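Local coordinates for protein putative glucoamylase (Bacteroides uniformis, PDB 4GL3) that probably hydrolyses glucosidic linkages in carbohydrates, as a putative glucoamylase, at residues Leu89-Trp101 / Ile154-Phe167. Numbering follows the deposited sequence.
Sequences LSDKNTDSYHGMW and IINNLWRQAEWNFF
The His98 imidazole lies over one face of the Phe166 ring in a face-to-face stack, centroids 3.6 Å apart and planes only 12° from parallel. At the edge of the same imidazole sits the Glu163 carboxylate: His98 ND1 donates to Glu163 OE1 over 2.6 Å in a nearly straight bond that stays in the ring plane, meeting the oxygen on its syn side but 34° out of the carboxylate plane. Stack and bond together fix both the tilt and the spin of the imidazole, and the nearby carboxylate would be expected to favour a positively charged ring. Trp178 adds an edge-to-face neighbour to both His98 and Phe166.

A second flat group, the Trp164 indole, receives the methyl of selenomethionine Met100 on one face; Met100 CE stands 3.5 Å from the centroid of the six-membered ring. The bend at chi2 (-66°) turns the chain so that SE also lies over that face, a Met-aromatic contact, while Met100 CG packs against Phe167 CE1 at 3.6 Å.

Glu163 N donates to His98 O (3.1 Å), Gly99 CA makes a CA-H...O contact with Gln161 O at 3.4 Å, and one water bridges Gly99 O and Leu158 O. Further along, Leu158 CD2 fills the angle between Ser90 CB and Trp101 CZ2, and Trp101 NE1 donates a hydrogen bond to Leu89 O.

What results is a type I' turn, Tyr97 to Met100, in the segment following helix 75-90, packed beside helix 146-161 and the 3-10 segment after it; the helical surroundings are consistent with the six-hairpin glycosidase clan to which the family belongs.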
loop_
_atom_site.group_PDB
_atom_site.type_symbol
_atom_site.label_atom_id
_atom_site.label_comp_id
_atom_site.label_asym_id
_atom_site.label_seq_id
_atom_site.Cartn_x
_atom_site.Cartn_y
_atom_site.Cartn_z
ATOM N N LEU A 89 1.458 -19.321 0.060
ATOM C CA LEU A 89 2.381 -18.569 -0.746
ATOM C C LEU A 89 3.706 -19.331 -0.991
ATOM O O LEU A 89 4.362 -19.109 -2.012
ATOM C CB LEU A 89 2.696 -17.204 -0.137
ATOM C CG LEU A 89 1.593 -16.178 -0.039
ATOM C CD1 LEU A 89 2.002 -15.039 0.877
ATOM C CD2 LEU A 89 1.237 -15.696 -1.450
ATOM N N SER A 90 4.110 -20.187 -0.043
ATOM C CA SER A 90 5.352 -20.886 -0.163
ATOM C C SER A 90 5.183 -22.263 -0.848
ATOM O O SER A 90 6.163 -22.913 -1.125
ATOM C CB SER A 90 6.027 -21.079 1.241
ATOM O OG SER A 90 5.174 -21.787 2.123
ATOM N N ASP A 91 3.957 -22.732 -1.047
ATOM C CA ASP A 91 3.719 -24.059 -1.592
ATOM C C ASP A 91 4.346 -24.141 -2.997
ATOM O O ASP A 91 4.231 -23.210 -3.758
ATOM C CB ASP A 91 2.213 -24.303 -1.693
ATOM C CG ASP A 91 1.878 -25.750 -1.963
ATOM O OD1 ASP A 91 2.263 -26.350 -2.977
ATOM O OD2 ASP A 91 1.211 -26.292 -1.127
ATOM N N LYS A 92 5.044 -25.221 -3.288
ATOM C CA LYS A 92 5.669 -25.424 -4.611
ATOM C C LYS A 92 4.653 -25.411 -5.777
ATOM O O LYS A 92 5.012 -25.151 -6.926
ATOM C CB LYS A 92 6.511 -26.723 -4.605
ATOM C CG LYS A 92 5.752 -28.029 -4.313
ATOM C CD LYS A 92 6.672 -29.259 -4.109
ATOM C CE LYS A 92 5.871 -30.558 -3.819
ATOM N NZ LYS A 92 6.269 -31.828 -4.535
ATOM N N ASN A 93 3.377 -25.673 -5.478
ATOM C CA ASN A 93 2.294 -25.638 -6.484
ATOM C C ASN A 93 1.663 -24.255 -6.726
ATOM O O ASN A 93 0.917 -24.054 -7.681
ATOM C CB ASN A 93 1.256 -26.683 -6.122
ATOM C CG ASN A 93 1.870 -28.095 -6.164
ATOM O OD1 ASN A 93 2.618 -28.406 -7.077
ATOM N ND2 ASN A 93 1.652 -28.889 -5.131
ATOM N N THR A 94 2.013 -23.299 -5.876
ATOM C CA THR A 94 1.662 -21.894 -6.090
ATOM C C THR A 94 2.717 -21.282 -6.962
ATOM O O THR A 94 3.897 -21.320 -6.622
ATOM C CB THR A 94 1.605 -21.173 -4.724
ATOM O OG1 THR A 94 0.531 -21.762 -3.974
ATOM C CG2 THR A 94 1.416 -19.683 -4.883
ATOM N N ASP A 95 2.308 -20.680 -8.078
ATOM C CA ASP A 95 3.264 -20.131 -9.033
ATOM C C ASP A 95 4.121 -19.015 -8.465
ATOM O O ASP A 95 3.616 -18.059 -7.806
ATOM C CB ASP A 95 2.546 -19.624 -10.278
ATOM C CG ASP A 95 2.000 -20.746 -11.146
ATOM O OD1 ASP A 95 2.536 -21.869 -11.112
ATOM O OD2 ASP A 95 1.012 -20.506 -11.863
ATOM N N SER A 96 5.414 -19.125 -8.762
ATOM C CA SER A 96 6.391 -18.103 -8.457
ATOM C C SER A 96 7.528 -18.125 -9.485
ATOM O O SER A 96 7.756 -19.136 -10.156
ATOM C CB SER A 96 6.971 -18.264 -7.033
ATOM O OG SER A 96 7.670 -19.483 -6.811
ATOM N N TYR A 97 8.227 -17.001 -9.580
ATOM C CA TYR A 97 9.242 -16.759 -10.595
ATOM C C TYR A 97 10.384 -16.013 -9.926
ATOM O O TYR A 97 10.229 -14.895 -9.552
ATOM C CB TYR A 97 8.685 -15.995 -11.815
ATOM C CG TYR A 97 7.310 -16.496 -12.230
ATOM C CD1 TYR A 97 6.155 -15.990 -11.608
ATOM C CD2 TYR A 97 7.164 -17.464 -13.227
ATOM C CE1 TYR A 97 4.895 -16.463 -11.971
ATOM C CE2 TYR A 97 5.903 -17.960 -13.597
ATOM C CZ TYR A 97 4.768 -17.433 -12.970
ATOM O OH TYR A 97 3.528 -17.933 -13.248
ATOM N N HIS A 98 11.524 -16.685 -9.771
ATOM C CA HIS A 98 12.708 -16.099 -9.137
ATOM C C HIS A 98 12.371 -15.547 -7.736
ATOM O O HIS A 98 12.847 -14.497 -7.339
ATOM C CB HIS A 98 13.366 -15.072 -10.041
ATOM C CG HIS A 98 14.063 -15.679 -11.241
ATOM N ND1 HIS A 98 15.377 -16.081 -11.206
ATOM C CD2 HIS A 98 13.636 -15.889 -12.518
ATOM C CE1 HIS A 98 15.716 -16.576 -12.395
ATOM N NE2 HIS A 98 14.673 -16.475 -13.203
ATOM N N GLY A 99 11.535 -16.290 -7.025
ATOM C CA GLY A 99 11.061 -15.959 -5.692
ATOM C C GLY A 99 9.903 -14.976 -5.614
ATOM O O GLY A 99 9.424 -14.677 -4.507
HETATM N N MSE A 100 9.469 -14.443 -6.756
HETATM C CA MSE A 100 8.434 -13.423 -6.769
HETATM C C MSE A 100 7.138 -14.059 -7.218
HETATM O O MSE A 100 7.143 -15.088 -7.931
HETATM C CB MSE A 100 8.791 -12.282 -7.693
HETATM C CG MSE A 100 10.181 -11.675 -7.494
HETATM SE SE MSE A 100 10.275 -10.808 -5.730
HETATM C CE MSE A 100 12.093 -10.205 -5.878
ATOM N N TRP A 101 6.024 -13.432 -6.850
ATOM C CA TRP A 101 4.708 -13.818 -7.366
ATOM C C TRP A 101 4.225 -12.863 -8.447
ATOM O O TRP A 101 4.742 -11.734 -8.582
ATOM C CB TRP A 101 3.685 -13.877 -6.199
ATOM C CG TRP A 101 4.150 -14.735 -5.041
ATOM C CD1 TRP A 101 4.068 -16.075 -4.946
ATOM C CD2 TRP A 101 4.792 -14.284 -3.823
ATOM N NE1 TRP A 101 4.570 -16.507 -3.713
ATOM C CE2 TRP A 101 5.035 -15.413 -3.031
ATOM C CE3 TRP A 101 5.158 -13.040 -3.331
ATOM C CZ2 TRP A 101 5.651 -15.327 -1.813
ATOM C CZ3 TRP A 101 5.786 -12.950 -2.109
ATOM C CH2 TRP A 101 5.994 -14.083 -1.346
ATOM N N ILE A 154 8.868 -19.944 7.711
ATOM C CA ILE A 154 8.409 -19.873 6.353
ATOM C C ILE A 154 8.699 -18.497 5.809
ATOM O O ILE A 154 9.196 -18.374 4.699
ATOM C CB ILE A 154 6.898 -20.205 6.168
ATOM C CG1 ILE A 154 6.645 -21.722 6.412
ATOM C CG2 ILE A 154 6.428 -19.782 4.756
ATOM C CD1 ILE A 154 5.164 -22.140 6.484
ATOM N N ILE A 155 8.399 -17.444 6.575
ATOM C CA ILE A 155 8.598 -16.070 6.072
ATOM C C ILE A 155 10.098 -15.849 5.815
ATOM O O ILE A 155 10.461 -15.277 4.820
ATOM C CB ILE A 155 8.051 -14.986 7.041
ATOM C CG1 ILE A 155 6.509 -14.974 7.008
ATOM C CG2 ILE A 155 8.629 -13.619 6.700
ATOM C CD1 ILE A 155 5.824 -14.113 8.054
ATOM N N ASN A 156 10.960 -16.320 6.720
ATOM C CA ASN A 156 12.377 -16.051 6.541
ATOM C C ASN A 156 12.889 -16.726 5.256
ATOM O O ASN A 156 13.679 -16.156 4.553
ATOM C CB ASN A 156 13.212 -16.523 7.719
ATOM C CG ASN A 156 14.630 -15.929 7.682
ATOM O OD1 ASN A 156 14.832 -14.695 7.679
ATOM N ND2 ASN A 156 15.580 -16.782 7.624
ATOM N N ASN A 157 12.429 -17.951 4.991
ATOM C CA ASN A 157 12.793 -18.658 3.770
ATOM C C ASN A 157 12.274 -17.969 2.494
ATOM O O ASN A 157 13.016 -17.811 1.510
ATOM C CB ASN A 157 12.307 -20.108 3.858
ATOM C CG ASN A 157 12.673 -20.909 2.650
ATOM O OD1 ASN A 157 11.812 -21.184 1.812
ATOM N ND2 ASN A 157 13.952 -21.247 2.521
ATOM N N LEU A 158 11.016 -17.533 2.500
ATOM C CA LEU A 158 10.476 -16.711 1.399
ATOM C C LEU A 158 11.298 -15.458 1.187
ATOM O O LEU A 158 11.676 -15.102 0.044
ATOM C CB LEU A 158 9.010 -16.322 1.652
ATOM C CG LEU A 158 7.982 -17.430 1.515
ATOM C CD1 LEU A 158 6.607 -16.874 1.880
ATOM C CD2 LEU A 158 7.985 -17.981 0.097
ATOM N N TRP A 159 11.605 -14.770 2.282
ATOM C CA TRP A 159 12.408 -13.554 2.185
ATOM C C TRP A 159 13.799 -13.854 1.592
ATOM O O TRP A 159 14.245 -13.132 0.711
ATOM C CB TRP A 159 12.514 -12.904 3.566
ATOM C CG TRP A 159 13.517 -11.803 3.728
ATOM C CD1 TRP A 159 14.512 -11.749 4.679
ATOM C CD2 TRP A 159 13.583 -10.560 3.020
ATOM N NE1 TRP A 159 15.205 -10.564 4.575
ATOM C CE2 TRP A 159 14.654 -9.822 3.567
ATOM C CE3 TRP A 159 12.878 -10.016 1.950
ATOM C CZ2 TRP A 159 15.038 -8.591 3.065
ATOM C CZ3 TRP A 159 13.244 -8.773 1.468
ATOM C CH2 TRP A 159 14.328 -8.073 2.020
ATOM N N ARG A 160 14.472 -14.914 2.065
ATOM C CA ARG A 160 15.786 -15.259 1.527
ATOM C C ARG A 160 15.736 -15.726 0.036
ATOM O O ARG A 160 16.702 -15.537 -0.688
ATOM C CB ARG A 160 16.506 -16.291 2.387
ATOM C CG ARG A 160 16.895 -15.767 3.783
ATOM C CD ARG A 160 17.429 -16.898 4.645
ATOM N NE ARG A 160 18.699 -17.333 4.082
ATOM C CZ ARG A 160 19.850 -16.692 4.244
ATOM N NH1 ARG A 160 19.929 -15.582 4.977
ATOM N NH2 ARG A 160 20.918 -17.166 3.648
ATOM N N GLN A 161 14.589 -16.207 -0.419
ATOM C CA GLN A 161 14.444 -16.698 -1.799
ATOM C C GLN A 161 14.050 -15.606 -2.818
ATOM O O GLN A 161 14.038 -15.885 -4.031
ATOM C CB GLN A 161 13.464 -17.871 -1.844
ATOM C CG GLN A 161 13.936 -19.153 -1.204
ATOM C CD GLN A 161 12.960 -20.345 -1.453
ATOM O OE1 GLN A 161 11.749 -20.168 -1.642
ATOM N NE2 GLN A 161 13.497 -21.548 -1.479
ATOM N N ALA A 162 13.764 -14.375 -2.349
ATOM C CA ALA A 162 13.295 -13.306 -3.234
ATOM C C ALA A 162 14.518 -12.705 -3.941
ATOM O O ALA A 162 15.326 -12.054 -3.291
ATOM C CB ALA A 162 12.529 -12.228 -2.489
ATOM N N GLU A 163 14.619 -12.916 -5.271
ATOM C CA GLU A 163 15.842 -12.576 -6.049
ATOM C C GLU A 163 15.812 -11.149 -6.611
ATOM O O GLU A 163 15.744 -10.931 -7.829
ATOM C CB GLU A 163 16.064 -13.575 -7.187
ATOM C CG GLU A 163 16.339 -15.013 -6.755
ATOM C CD GLU A 163 16.204 -15.961 -7.942
ATOM O OE1 GLU A 163 16.779 -15.665 -9.032
ATOM O OE2 GLU A 163 15.465 -16.958 -7.803
ATOM N N TRP A 164 15.875 -10.166 -5.717
ATOM C CA TRP A 164 15.765 -8.750 -6.134
ATOM C C TRP A 164 16.752 -8.409 -7.272
ATOM O O TRP A 164 16.365 -7.784 -8.272
ATOM C CB TRP A 164 15.965 -7.809 -4.924
ATOM C CG TRP A 164 15.024 -8.151 -3.814
ATOM C CD1 TRP A 164 15.309 -8.852 -2.698
ATOM C CD2 TRP A 164 13.632 -7.835 -3.755
ATOM N NE1 TRP A 164 14.173 -9.046 -1.945
ATOM C CE2 TRP A 164 13.125 -8.415 -2.569
ATOM C CE3 TRP A 164 12.755 -7.140 -4.604
ATOM C CZ2 TRP A 164 11.769 -8.327 -2.208
ATOM C CZ3 TRP A 164 11.411 -7.055 -4.268
ATOM C CH2 TRP A 164 10.916 -7.654 -3.071
ATOM N N ASN A 165 17.997 -8.824 -7.116
ATOM C CA ASN A 165 19.014 -8.375 -8.062
ATOM C C ASN A 165 18.846 -8.948 -9.460
ATOM O O ASN A 165 19.312 -8.328 -10.419
ATOM C CB ASN A 165 20.450 -8.591 -7.585
ATOM C CG ASN A 165 21.436 -7.753 -8.379
ATOM O OD1 ASN A 165 21.303 -6.539 -8.437
ATOM N ND2 ASN A 165 22.444 -8.402 -8.990
ATOM N N PHE A 166 18.155 -10.091 -9.593
ATOM C CA PHE A 166 17.804 -10.615 -10.920
ATOM C C PHE A 166 17.061 -9.556 -11.755
ATOM O O PHE A 166 17.242 -9.494 -12.961
ATOM C CB PHE A 166 16.943 -11.871 -10.754
ATOM C CG PHE A 166 16.437 -12.450 -12.048
ATOM C CD1 PHE A 166 17.299 -13.188 -12.882
ATOM C CD2 PHE A 166 15.153 -12.197 -12.477
ATOM C CE1 PHE A 166 16.831 -13.720 -14.060
ATOM C CE2 PHE A 166 14.700 -12.707 -13.684
ATOM C CZ PHE A 166 15.538 -13.488 -14.436
ATOM N N PHE A 167 16.224 -8.737 -11.095
ATOM C CA PHE A 167 15.372 -7.790 -11.761
ATOM C C PHE A 167 16.060 -6.512 -12.192
ATOM O O PHE A 167 15.409 -5.603 -12.771
ATOM C CB PHE A 167 14.076 -7.547 -10.942
ATOM C CG PHE A 167 13.238 -8.773 -10.831
ATOM C CD1 PHE A 167 13.499 -9.741 -9.867
ATOM C CD2 PHE A 167 12.268 -9.040 -11.776
ATOM C CE1 PHE A 167 12.768 -10.926 -9.843
ATOM C CE2 PHE A 167 11.504 -10.159 -11.712
ATOM C CZ PHE A 167 11.757 -11.118 -10.740
HETATM O O HOH W 1 10.527 -15.853 -2.339
#